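Local coordinates for ancylostoma secreted protein 1 (Necator americanus, PDB 3NT8) that is a secreted two-CAP-domain protein of a human hookworm, probably associated with the transition of infective larvae to parasitism, at residues A[41-46]-A[150-155]; A[49-54]-A[67-72]; A[144-149]-A[186-191]. All coordinates share one frame; numbering follows the deposited sequence.

The three contacts form one connected patch in the first CAP-domain half of the chain. Contacts 1 and 2 both use helix 34-52, with centres about 9 Å apart, and contact 2 is nested within the chain loop that contact 1 closes. Contacts 1 and 3 share helix 147-153; their centres lie about 12 Å apart and their segments alternate along the chain. Contacts 2 and 3 follow in series, about 13 Å between centres, and meet where strand 66-67 pairs with strand 190-191. Two helices distant in sequence are thereby packed together and joined to the chain that follows the domain's sheet.

Contact 1 of 3, residues A[41-46]-A[150-155]; sequences LDFHNN and SNMVYS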
loop_
_atom_site.group_PDB
_atom_site.type_symbol
_atom_site.label_atom_id
_atom_site.label_comp_id
_atom_site.label_asym_id
_atom_site.label_seq_id
_atom_site.Cartn_x
_atom_site.Cartn_y
_atom_site.Cartn_z
ATOM N N LEU A 41 -15.265 -0.251 17.651
ATOM C CA LEU A 41 -15.551 0.324 16.361
ATOM C C LEU A 41 -15.702 1.837 16.421
ATOM O O LEU A 41 -15.181 2.519 15.539
ATOM C CB LEU A 41 -16.780 -0.321 15.768
ATOM C CG LEU A 41 -17.167 0.069 14.353
ATOM C CD1 LEU A 41 -16.124 -0.391 13.357
ATOM C CD2 LEU A 41 -18.578 -0.494 14.026
ATOM N N ASP A 42 -16.458 2.351 17.408
ATOM C CA ASP A 42 -16.719 3.782 17.533
ATOM C C ASP A 42 -15.443 4.576 17.817
ATOM O O ASP A 42 -15.220 5.683 17.261
ATOM C CB ASP A 42 -17.730 4.025 18.681
ATOM C CG ASP A 42 -19.139 3.617 18.315
ATOM O OD1 ASP A 42 -19.403 3.305 17.119
ATOM O OD2 ASP A 42 -19.995 3.648 19.229
ATOM N N PHE A 43 -14.600 4.038 18.696
ATOM C CA PHE A 43 -13.376 4.766 19.050
ATOM C C PHE A 43 -12.525 4.954 17.755
ATOM O O PHE A 43 -11.932 6.023 17.509
ATOM C CB PHE A 43 -12.606 4.044 20.170
ATOM C CG PHE A 43 -11.469 4.865 20.760
ATOM C CD1 PHE A 43 -11.584 5.413 22.059
ATOM C CD2 PHE A 43 -10.288 5.082 20.048
ATOM C CE1 PHE A 43 -10.558 6.168 22.588
ATOM C CE2 PHE A 43 -9.256 5.850 20.595
ATOM C CZ PHE A 43 -9.387 6.367 21.879
ATOM N N HIS A 44 -12.483 3.937 16.916
ATOM C CA HIS A 44 -11.638 4.051 15.743
ATOM C C HIS A 44 -12.228 5.076 14.770
ATOM O O HIS A 44 -11.494 5.895 14.253
ATOM C CB HIS A 44 -11.425 2.723 15.026
ATOM C CG HIS A 44 -10.369 1.830 15.628
ATOM N ND1 HIS A 44 -10.605 1.000 16.707
ATOM C CD2 HIS A 44 -9.088 1.574 15.242
ATOM C CE1 HIS A 44 -9.504 0.314 16.985
ATOM N NE2 HIS A 44 -8.574 0.637 16.104
ATOM N N ASN A 45 -13.543 4.990 14.495
ATOM C CA ASN A 45 -14.185 5.895 13.527
ATOM C C ASN A 45 -14.323 7.336 13.969
ATOM O O ASN A 45 -14.317 8.240 13.140
ATOM C CB ASN A 45 -15.553 5.373 13.150
ATOM C CG ASN A 45 -15.454 4.153 12.337
ATOM O OD1 ASN A 45 -14.549 4.041 11.507
ATOM N ND2 ASN A 45 -16.362 3.200 12.569
ATOM N N ASN A 46 -14.502 7.544 15.260
ATOM C CA ASN A 46 -14.545 8.889 15.784
ATOM C C ASN A 46 -13.184 9.565 15.655
ATOM O O ASN A 46 -13.121 10.770 15.362
ATOM C CB ASN A 46 -15.005 8.917 17.261
ATOM C CG ASN A 46 -16.451 8.481 17.396
ATOM O OD1 ASN A 46 -17.226 8.710 16.484
ATOM N ND2 ASN A 46 -16.812 7.849 18.505
ATOM N N SER A 150 -0.497 4.308 13.434
ATOM C CA SER A 150 -0.555 4.064 11.987
ATOM C C SER A 150 -1.605 3.054 11.539
ATOM O O SER A 150 -2.328 3.329 10.571
ATOM C CB SER A 150 0.834 3.726 11.416
ATOM O OG SER A 150 1.253 2.392 11.668
ATOM N N ASN A 151 -1.746 1.938 12.273
ATOM C CA ASN A 151 -2.818 0.970 12.049
ATOM C C ASN A 151 -4.192 1.523 12.319
ATOM O O ASN A 151 -5.115 1.212 11.595
ATOM C CB ASN A 151 -2.646 -0.375 12.831
ATOM C CG ASN A 151 -1.321 -1.051 12.520
ATOM O OD1 ASN A 151 -0.942 -1.110 11.371
ATOM N ND2 ASN A 151 -0.585 -1.486 13.560
ATOM N N MET A 152 -4.316 2.372 13.322
ATOM C CA MET A 152 -5.634 2.937 13.668
ATOM C C MET A 152 -6.118 3.941 12.621
ATOM O O MET A 152 -7.315 3.997 12.341
ATOM C CB MET A 152 -5.610 3.581 15.052
ATOM C CG MET A 152 -5.287 2.626 16.163
ATOM S SD MET A 152 -5.609 3.262 17.857
ATOM C CE MET A 152 -7.380 3.646 17.771
ATOM N N VAL A 153 -5.190 4.704 12.047
ATOM C CA VAL A 153 -5.499 5.898 11.272
ATOM C C VAL A 153 -5.423 5.641 9.780
ATOM O O VAL A 153 -5.928 6.474 8.981
ATOM C CB VAL A 153 -4.588 7.129 11.708
ATOM C CG1 VAL A 153 -3.289 7.110 11.000
ATOM C CG2 VAL A 153 -5.231 8.440 11.411
ATOM N N TYR A 154 -4.818 4.512 9.371
ATOM C CA TYR A 154 -4.490 4.323 7.973
ATOM C C TYR A 154 -5.674 4.432 7.041
ATOM O O TYR A 154 -6.587 3.638 7.095
ATOM C CB TYR A 154 -3.746 2.983 7.757
ATOM C CG TYR A 154 -3.144 2.849 6.372
ATOM C CD1 TYR A 154 -2.162 3.747 5.932
ATOM C CD2 TYR A 154 -3.562 1.842 5.504
ATOM C CE1 TYR A 154 -1.601 3.634 4.623
ATOM C CE2 TYR A 154 -3.012 1.713 4.264
ATOM C CZ TYR A 154 -2.050 2.618 3.815
ATOM O OH TYR A 154 -1.542 2.433 2.556
ATOM N N SER A 155 -5.622 5.372 6.127
ATOM C CA SER A 155 -6.816 5.778 5.373
ATOM C C SER A 155 -7.429 4.699 4.493
ATOM O O SER A 155 -8.644 4.688 4.385
ATOM C CB SER A 155 -6.510 7.041 4.605
ATOM O OG SER A 155 -5.571 6.839 3.575
#
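Two helices of the first CAP domain, 34-52 and 147-153, meet where Met152 lays its terminal methyl over the imidazole of His44. Met152 CE lies 3.8 Å from the centroid of the His44 ring and 19° off the ring normal, a CH-pi contact over one face. The methyl sits toward the rim, its nearest ring atom being His44 NE2 at 3.6 Å from Met152 CE. A bend at the last torsion of the methionine (chi3 58°) turns CE back over the ring, while SD stays oblique to it. Nearer its backbone, Met152 CG comes within 3.8 Å of His44 NE2; the two side chains cross at about a right angle. Within the alpha-beta-alpha sandwich of the CAP fold, the sheet borders this helix pair: strand 170-177 brings Tyr177 OH into a hydrogen bond with His44 NE2; Phe40 O takes the other ring nitrogen, ND1. Both nitrogens of this buried ring are thus engaged, which fixes its rotation and presents a flat face to the methionine. Phe43 suits the neighbouring position as an apolar wall: Met152 CE lies oblique to its ring, 4.0 Å from Phe43 CD2. Trp126 and Trp127 of helix 119-127 also touch the flexible, unbranched Met152 side chain.

Contact 2 of 3, residues A[49-54]-A[67-72]; sequences RRVAKG and KNMYKL
With CG anti to the backbone N (chi1 179°) and bends at chi2 and chi3, Met69 lays the base of its side chain against Ala52 and curls its terminal methyl toward Val51, in the last turn of helix 34-52. Ala52 CB meets Met69 CB at 4.0 Å, and Met69 CG lies only slightly farther from the same methyl, at 4.2 Å. Such a small side chain suits this close approach, the two CA atoms being 6.2 Å apart. Beyond the bends, Met69 CE reaches Val51 CG1 at 4.3 Å, so the methionine spans two successive residues of the helix. The helix ends here in a Schellman motif: Gly54 adopts positive phi (76°), which glycine tolerates readily, and Gly54 N bonds to Val51 O at 2.9 Å. Within the CAP domain, most of segment 67-72 is the link between strands 66-67 and 73-74, running past this helix end. The Met69 side chain also touches Leu213 of strand 213-215. Around this apolar centre the cationic ends of Arg49 and Lys71 approach without contact, Arg49 NH2 and Lys71 NZ being 5.2 Å apart. Glu210 engages both, through its backbone O with Arg49 and a salt bridge with Lys71, probably easing the like-charge proximity.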
loop_
_atom_site.group_PDB
_atom_site.type_symbol
_atom_site.label_atom_id
_atom_site.label_comp_id
_atom_site.label_asym_id
_atom_site.label_seq_id
_atom_site.Cartn_x
_atom_site.Cartn_y
_atom_site.Cartn_z
ATOM N N ARG A 49 -12.376 10.358 11.974
ATOM C CA ARG A 49 -13.200 11.439 11.458
ATOM C C ARG A 49 -12.622 12.751 11.939
ATOM O O ARG A 49 -12.617 13.698 11.181
ATOM C CB ARG A 49 -14.655 11.297 11.899
ATOM C CG ARG A 49 -15.589 12.369 11.342
ATOM C CD ARG A 49 -17.001 12.114 11.802
ATOM N NE ARG A 49 -17.718 11.318 10.802
ATOM C CZ ARG A 49 -18.218 10.097 10.998
ATOM N NH1 ARG A 49 -18.106 9.481 12.164
ATOM N NH2 ARG A 49 -18.853 9.497 10.017
ATOM N N ARG A 50 -12.151 12.779 13.198
ATOM C CA ARG A 50 -11.407 13.895 13.716
ATOM C C ARG A 50 -10.201 14.246 12.891
ATOM O O ARG A 50 -9.934 15.429 12.707
ATOM C CB ARG A 50 -11.032 13.745 15.185
ATOM C CG ARG A 50 -12.203 13.823 16.146
ATOM C CD ARG A 50 -11.728 13.859 17.555
ATOM N NE ARG A 50 -10.934 15.054 17.917
ATOM C CZ ARG A 50 -11.399 16.291 18.235
ATOM N NH1 ARG A 50 -12.698 16.605 18.188
ATOM N NH2 ARG A 50 -10.538 17.267 18.594
ATOM N N VAL A 51 -9.465 13.263 12.402
ATOM C CA VAL A 51 -8.292 13.512 11.592
ATOM C C VAL A 51 -8.693 14.066 10.261
ATOM O O VAL A 51 -8.163 15.120 9.814
ATOM C CB VAL A 51 -7.450 12.225 11.379
ATOM C CG1 VAL A 51 -6.247 12.510 10.421
ATOM C CG2 VAL A 51 -6.948 11.691 12.705
ATOM N N ALA A 52 -9.606 13.349 9.607
ATOM C CA ALA A 52 -10.167 13.749 8.332
ATOM C C ALA A 52 -10.590 15.202 8.312
ATOM O O ALA A 52 -10.268 15.887 7.351
ATOM C CB ALA A 52 -11.289 12.879 7.961
ATOM N N LYS A 53 -11.313 15.633 9.362
ATOM C CA LYS A 53 -11.837 17.014 9.559
ATOM C C LYS A 53 -10.763 18.053 9.955
ATOM O O LYS A 53 -11.027 19.260 9.907
ATOM C CB LYS A 53 -12.951 17.016 10.598
ATOM C CG LYS A 53 -14.222 16.392 10.095
ATOM C CD LYS A 53 -15.459 16.899 10.816
ATOM C CE LYS A 53 -16.769 16.477 10.068
ATOM N NZ LYS A 53 -17.923 16.421 11.038
ATOM N N GLY A 54 -9.538 17.584 10.227
ATOM C CA GLY A 54 -8.431 18.449 10.617
ATOM C C GLY A 54 -8.550 18.923 12.053
ATOM O O GLY A 54 -8.057 19.990 12.369
ATOM N N LYS A 67 -8.265 13.384 2.902
ATOM C CA LYS A 67 -9.174 12.927 1.877
ATOM C C LYS A 67 -9.099 11.408 1.849
ATOM O O LYS A 67 -8.114 10.811 2.357
ATOM C CB LYS A 67 -8.811 13.533 0.526
ATOM C CG LYS A 67 -7.386 13.282 0.035
ATOM C CD LYS A 67 -7.211 13.882 -1.388
ATOM C CE LYS A 67 -5.825 13.599 -1.970
ATOM N NZ LYS A 67 -5.453 14.501 -3.157
ATOM N N ASN A 68 -10.116 10.772 1.261
ATOM C CA ASN A 68 -10.151 9.283 1.191
ATOM C C ASN A 68 -9.956 8.585 2.571
ATOM O O ASN A 68 -9.351 7.538 2.674
ATOM C CB ASN A 68 -9.081 8.777 0.187
ATOM C CG ASN A 68 -9.261 9.340 -1.215
ATOM O OD1 ASN A 68 -10.377 9.618 -1.649
ATOM N ND2 ASN A 68 -8.178 9.448 -1.945
ATOM N N MET A 69 -10.429 9.184 3.658
ATOM C CA MET A 69 -10.359 8.507 4.956
ATOM C C MET A 69 -11.558 7.630 5.100
ATOM O O MET A 69 -12.689 8.133 5.214
ATOM C CB MET A 69 -10.309 9.494 6.109
ATOM C CG MET A 69 -10.270 8.840 7.487
ATOM S SD MET A 69 -8.756 7.930 7.875
ATOM C CE MET A 69 -7.482 9.184 8.013
ATOM N N TYR A 70 -11.333 6.318 5.042
ATOM C CA TYR A 70 -12.419 5.311 5.142
ATOM C C TYR A 70 -12.891 4.966 6.575
ATOM O O TYR A 70 -12.099 4.874 7.541
ATOM C CB TYR A 70 -12.107 4.030 4.324
ATOM C CG TYR A 70 -12.327 4.217 2.844
ATOM C CD1 TYR A 70 -13.448 3.652 2.219
ATOM C CD2 TYR A 70 -11.512 5.062 2.100
ATOM C CE1 TYR A 70 -13.718 3.864 0.915
ATOM C CE2 TYR A 70 -11.754 5.266 0.743
ATOM C CZ TYR A 70 -12.828 4.671 0.160
ATOM O OH TYR A 70 -13.032 4.917 -1.188
ATOM N N LYS A 71 -14.198 4.838 6.686
ATOM C CA LYS A 71 -14.858 4.389 7.907
ATOM C C LYS A 71 -14.598 2.907 7.947
ATOM O O LYS A 71 -14.711 2.253 6.918
ATOM C CB LYS A 71 -16.346 4.627 7.801
ATOM C CG LYS A 71 -17.111 4.351 9.071
ATOM C CD LYS A 71 -18.588 4.768 8.924
ATOM C CE LYS A 71 -19.325 4.553 10.322
ATOM N NZ LYS A 71 -20.810 4.667 10.241
ATOM N N LEU A 72 -14.246 2.394 9.113
ATOM C CA LEU A 72 -14.114 0.951 9.329
ATOM C C LEU A 72 -15.451 0.282 9.526
ATOM O O LEU A 72 -16.350 0.848 10.154
ATOM C CB LEU A 72 -13.185 0.691 10.571
ATOM C CG LEU A 72 -11.783 1.353 10.517
ATOM C CD1 LEU A 72 -10.816 1.029 11.715
ATOM C CD2 LEU A 72 -11.105 0.920 9.228
#

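Contact 3 of 3, residues A[144-149]-A[186-191]; sequences GGLFAF and QPMWET
Aromatic and sulfur-bearing side chains pack the start of helix 147-153, in the first CAP domain, against the chain leading into the short strand 190-191. Phe149 is central to this buried apolar cluster, with Met188 and Trp189 both reaching Phe149 CE2.

The Met-aromatic contact joins Met188 to Phe149. Met188 SD lies 5.0 Å from the centroid of the Phe149 ring and 70° off its normal, an oblique position. The sulfur is shared almost equally by two ring carbons, lying 4.0 Å from both Phe149 CD2 and Phe149 CE2. An extended chi2 (178°) carries it across to the helix, and a bend at chi3 then turns the terminal methyl along the ring to touch Phe149 CE2. An unbranched, polarisable thioether suits this place because it can bend to fit against the ring carbons.

Contact between the aromatic groups is made by the six-membered end of the indole. Phe149 CE2 approaches the edge of Trp189 near the indole plane, 3.8 Å from Trp189 CZ3. Trp189 CG lies between its own backbone N and carbonyl carbon (chi1 67°), directing the long, rigid indole toward the helix. On the helix side, Phe149 also meets Trp127 edge-to-face, which extends the aromatic packing to helix 119-127. The polar corner of the indole is occupied separately: Trp189 NE1 makes a weak hydrogen bond to Asn64 O.

The aliphatic contribution comes from Leu146, a buried residue just before the helix. Its CB points toward segment 186-191, and the branched end adds hydrocarbon surface beside the methionine's tip. The approach is looser than those around Phe149, with Leu146 CD1 standing 4.5 Å from Met188 CE.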
loop_
_atom_site.group_PDB
_atom_site.type_symbol
_atom_site.label_atom_id
_atom_site.label_comp_id
_atom_site.label_asym_id
_atom_site.label_seq_id
_atom_site.Cartn_x
_atom_site.Cartn_y
_atom_site.Cartn_z
ATOM N N GLY A 144 9.527 6.108 14.793
ATOM C CA GLY A 144 9.640 6.845 16.038
ATOM C C GLY A 144 8.409 6.761 16.938
ATOM O O GLY A 144 7.990 7.797 17.466
ATOM N N GLY A 145 7.826 5.558 17.130
ATOM C CA GLY A 145 6.658 5.386 18.061
ATOM C C GLY A 145 5.258 5.630 17.478
ATOM O O GLY A 145 4.289 5.904 18.203
ATOM N N LEU A 146 5.123 5.551 16.153
ATOM C CA LEU A 146 3.804 5.689 15.481
ATOM C C LEU A 146 3.197 4.337 15.084
ATOM O O LEU A 146 2.143 4.256 14.409
ATOM C CB LEU A 146 3.954 6.613 14.238
ATOM C CG LEU A 146 4.325 8.084 14.542
ATOM C CD1 LEU A 146 4.823 8.809 13.295
ATOM C CD2 LEU A 146 3.281 8.898 15.215
ATOM N N PHE A 147 3.854 3.244 15.446
ATOM C CA PHE A 147 3.379 1.947 14.981
ATOM C C PHE A 147 1.899 1.728 15.226
ATOM O O PHE A 147 1.143 1.345 14.318
ATOM C CB PHE A 147 4.121 0.823 15.657
ATOM C CG PHE A 147 3.652 -0.544 15.216
ATOM C CD1 PHE A 147 4.042 -1.076 13.983
ATOM C CD2 PHE A 147 2.794 -1.280 16.017
ATOM C CE1 PHE A 147 3.594 -2.333 13.556
ATOM C CE2 PHE A 147 2.345 -2.557 15.591
ATOM C CZ PHE A 147 2.731 -3.050 14.361
ATOM N N ALA A 148 1.491 1.899 16.469
ATOM C CA ALA A 148 0.163 1.589 16.877
ATOM C C ALA A 148 -0.855 2.615 16.331
ATOM O O ALA A 148 -1.930 2.230 15.951
ATOM C CB ALA A 148 0.121 1.471 18.445
ATOM N N PHE A 149 -0.467 3.887 16.245
ATOM C CA PHE A 149 -1.277 4.946 15.665
ATOM C C PHE A 149 -1.509 4.761 14.178
ATOM O O PHE A 149 -2.624 4.988 13.745
ATOM C CB PHE A 149 -0.656 6.331 15.972
ATOM C CG PHE A 149 -1.273 7.499 15.183
ATOM C CD1 PHE A 149 -2.446 8.103 15.621
ATOM C CD2 PHE A 149 -0.662 7.996 14.016
ATOM C CE1 PHE A 149 -3.030 9.184 14.917
ATOM C CE2 PHE A 149 -1.221 9.100 13.287
ATOM C CZ PHE A 149 -2.410 9.687 13.730
ATOM N N GLN A 186 5.701 5.732 3.631
ATOM C CA GLN A 186 4.345 5.706 3.011
ATOM C C GLN A 186 3.420 6.600 3.845
ATOM O O GLN A 186 3.481 6.555 5.070
ATOM C CB GLN A 186 3.781 4.286 3.000
ATOM C CG GLN A 186 2.262 4.158 2.672
ATOM C CD GLN A 186 1.764 2.716 2.765
ATOM O OE1 GLN A 186 1.570 2.199 3.885
ATOM N NE2 GLN A 186 1.574 2.053 1.614
ATOM N N PRO A 187 2.613 7.452 3.188
ATOM C CA PRO A 187 1.715 8.339 3.913
ATOM C C PRO A 187 0.593 7.567 4.575
ATOM O O PRO A 187 -0.030 6.684 3.961
ATOM C CB PRO A 187 1.183 9.288 2.851
ATOM C CG PRO A 187 1.537 8.618 1.506
ATOM C CD PRO A 187 2.778 7.852 1.781
ATOM N N MET A 188 0.376 7.880 5.845
ATOM C CA MET A 188 -0.714 7.247 6.602
ATOM C C MET A 188 -2.045 7.674 5.981
ATOM O O MET A 188 -2.978 6.876 5.928
ATOM C CB MET A 188 -0.619 7.600 8.073
ATOM C CG MET A 188 0.529 6.874 8.720
ATOM S SD MET A 188 0.838 7.207 10.431
ATOM C CE MET A 188 1.458 8.897 10.314
ATOM N N TRP A 189 -2.075 8.906 5.442
ATOM C CA TRP A 189 -3.249 9.431 4.723
ATOM C C TRP A 189 -2.776 10.586 3.829
ATOM O O TRP A 189 -1.684 11.198 4.032
ATOM C CB TRP A 189 -4.393 9.902 5.723
ATOM C CG TRP A 189 -3.997 11.131 6.555
ATOM C CD1 TRP A 189 -4.171 12.470 6.214
ATOM C CD2 TRP A 189 -3.382 11.143 7.856
ATOM N NE1 TRP A 189 -3.728 13.294 7.231
ATOM C CE2 TRP A 189 -3.242 12.506 8.250
ATOM C CE3 TRP A 189 -2.964 10.143 8.740
ATOM C CZ2 TRP A 189 -2.637 12.876 9.452
ATOM C CZ3 TRP A 189 -2.403 10.521 9.954
ATOM C CH2 TRP A 189 -2.213 11.878 10.284
ATOM N N GLU A 190 -3.634 10.966 2.888
ATOM C CA GLU A 190 -3.288 12.085 2.009
ATOM C C GLU A 190 -3.923 13.340 2.493
ATOM O O GLU A 190 -5.088 13.363 2.836
ATOM C CB GLU A 190 -3.677 11.773 0.560
ATOM C CG GLU A 190 -2.718 10.747 -0.083
ATOM C CD GLU A 190 -2.981 10.506 -1.561
ATOM O OE1 GLU A 190 -4.153 10.293 -1.957
ATOM O OE2 GLU A 190 -1.983 10.512 -2.317
ATOM N N THR A 191 -3.135 14.397 2.580
ATOM C CA THR A 191 -3.675 15.718 2.978
ATOM C C THR A 191 -4.729 16.186 1.924
ATOM O O THR A 191 -4.469 16.198 0.705
ATOM C CB THR A 191 -2.534 16.751 3.235
ATOM O OG1 THR A 191 -1.537 16.200 4.097
ATOM C CG2 THR A 191 -3.044 17.997 3.907
#